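Local coordinates for protein fervidolysin (PDB 1R6V) that degrades keratin into peptides as a calcium-binding, subtilisin-like serine protease, allowing its bacterium to grow on native feathers, at residues T568-Q573 / Q610-A615. The protein carries 1 engineered substitution. Numbering follows the deposited sequence.
Sequences TLKDPQ and QTLLPA
Thr611 holds OG1 opposite its own backbone N (chi1 175°), which brings the hydroxyl to the carbonyl of Lys570, while a bend at chi2 (-59°) carries the Lys570 chain across Leu613 to Asp571. Thr611 OG1 donates to Lys570 O at 2.7 Å and Leu612 N donates to it at 3.0 Å from the other face of the carbonyl plane, so two bonds grip one oxygen. With an alanine in place of Thr611, Lys570 O would probably keep the Leu612 amide as its donor but lose the hydroxyl grip on its second face. A water bridges the loops next to this site, accepting from Lys570 N and donating to Leu613 O (2.7 Å). Beside this carbonyl, Lys570 CG packs on Leu613 CD1 at 3.6 Å. The amine continues past it to a salt bridge, Lys570 NZ to Asp571 OD2 at 2.7 Å, met on the syn side but 35° out of the carboxylate plane. Leu612 CD2 lies alongside that same carboxylate. At the sheet end of the contact, Gln573 and Gln610 form an antiparallel hydrogen-bonded pair, with Gln573 N to Gln610 O at 2.9 Å and Gln610 N to Gln573 O at 3.1 Å; Pro572 CA adds a CH···O contact to Gln610 O. Leu569 and Ala615 both touch Leu638 of strand 630-638. Pairing of strands 573-577 and 604-610 in the second beta-sandwich domain thus continues into their flanking loops through one further backbone bond, joined by a hydroxyl and a water; the ion pair, between exposed residues, is probably weakened by solvent and ties one loop to itself.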
# COMPACT_ATOMS: atom_id res chain seq x y z
N THR A 568 6.60 -55.21 -4.35
CA THR A 568 7.55 -55.54 -5.41
C THR A 568 8.78 -54.65 -5.35
O THR A 568 9.74 -54.87 -6.09
CB THR A 568 6.92 -55.37 -6.80
OG1 THR A 568 6.48 -54.01 -6.96
CG2 THR A 568 5.74 -56.31 -6.98
N LEU A 569 8.75 -53.64 -4.49
CA LEU A 569 9.88 -52.73 -4.35
C LEU A 569 10.75 -53.15 -3.18
O LEU A 569 10.28 -53.77 -2.23
CB LEU A 569 9.39 -51.29 -4.13
CG LEU A 569 8.66 -50.64 -5.31
CD1 LEU A 569 8.34 -49.18 -4.98
CD2 LEU A 569 9.54 -50.70 -6.55
N LYS A 570 12.04 -52.81 -3.27
CA LYS A 570 13.00 -53.15 -2.24
C LYS A 570 13.06 -52.04 -1.20
O LYS A 570 13.43 -50.91 -1.51
CB LYS A 570 14.39 -53.34 -2.86
CG LYS A 570 15.21 -54.47 -2.25
CD LYS A 570 15.43 -54.28 -0.77
CE LYS A 570 16.00 -55.55 -0.14
NZ LYS A 570 16.22 -55.40 1.32
N ASP A 571 12.68 -52.37 0.03
CA ASP A 571 12.67 -51.44 1.15
C ASP A 571 12.09 -50.08 0.81
O ASP A 571 12.79 -49.07 0.86
CB ASP A 571 14.08 -51.26 1.71
CG ASP A 571 14.71 -52.57 2.15
OD1 ASP A 571 14.00 -53.39 2.76
OD2 ASP A 571 15.92 -52.76 1.89
N PRO A 572 10.80 -50.03 0.44
CA PRO A 572 10.19 -48.74 0.11
C PRO A 572 10.02 -47.87 1.35
O PRO A 572 9.64 -48.35 2.42
CB PRO A 572 8.85 -49.15 -0.51
CG PRO A 572 8.51 -50.39 0.27
CD PRO A 572 9.83 -51.13 0.29
N GLN A 573 10.33 -46.59 1.22
CA GLN A 573 10.17 -45.69 2.35
C GLN A 573 9.45 -44.42 1.95
O GLN A 573 9.62 -43.92 0.83
CB GLN A 573 11.52 -45.32 2.96
CG GLN A 573 12.33 -46.48 3.49
CD GLN A 573 13.52 -46.03 4.30
OE1 GLN A 573 13.36 -45.52 5.42
NE2 GLN A 573 14.72 -46.18 3.74
N GLN A 610 11.11 -43.53 -1.85
CA GLN A 610 12.40 -44.00 -2.32
C GLN A 610 12.48 -45.51 -2.10
O GLN A 610 11.83 -46.05 -1.20
CB GLN A 610 13.55 -43.31 -1.57
CG GLN A 610 13.57 -43.54 -0.07
CD GLN A 610 14.85 -43.02 0.59
OE1 GLN A 610 15.74 -43.80 0.95
NE2 GLN A 610 14.94 -41.70 0.72
N THR A 611 13.27 -46.17 -2.93
CA THR A 611 13.47 -47.62 -2.84
C THR A 611 14.97 -47.87 -3.02
O THR A 611 15.63 -47.12 -3.73
CB THR A 611 12.69 -48.35 -3.95
OG1 THR A 611 13.00 -49.75 -3.91
CG2 THR A 611 13.05 -47.79 -5.31
N LEU A 612 15.49 -48.91 -2.38
CA LEU A 612 16.91 -49.24 -2.45
C LEU A 612 17.33 -49.64 -3.86
O LEU A 612 18.41 -49.26 -4.33
CB LEU A 612 17.25 -50.37 -1.47
CG LEU A 612 18.73 -50.61 -1.14
CD1 LEU A 612 19.30 -49.39 -0.43
CD2 LEU A 612 18.88 -51.84 -0.25
N LEU A 613 16.48 -50.40 -4.54
CA LEU A 613 16.77 -50.84 -5.90
C LEU A 613 15.81 -50.19 -6.90
O LEU A 613 14.65 -49.94 -6.58
CB LEU A 613 16.65 -52.36 -5.99
CG LEU A 613 17.59 -53.16 -5.07
CD1 LEU A 613 17.27 -54.64 -5.16
CD2 LEU A 613 19.04 -52.90 -5.47
N PRO A 614 16.29 -49.91 -8.12
CA PRO A 614 15.48 -49.29 -9.16
C PRO A 614 14.25 -50.10 -9.53
O PRO A 614 14.28 -51.32 -9.54
CB PRO A 614 16.46 -49.15 -10.32
CG PRO A 614 17.38 -50.31 -10.12
CD PRO A 614 17.62 -50.27 -8.63
N ALA A 615 13.16 -49.40 -9.84
CA ALA A 615 11.92 -50.06 -10.21
C ALA A 615 12.07 -50.77 -11.55
O ALA A 615 12.60 -50.21 -12.52
CB ALA A 615 10.79 -49.05 -10.28
O HOH W 1 12.75 -51.74 -5.81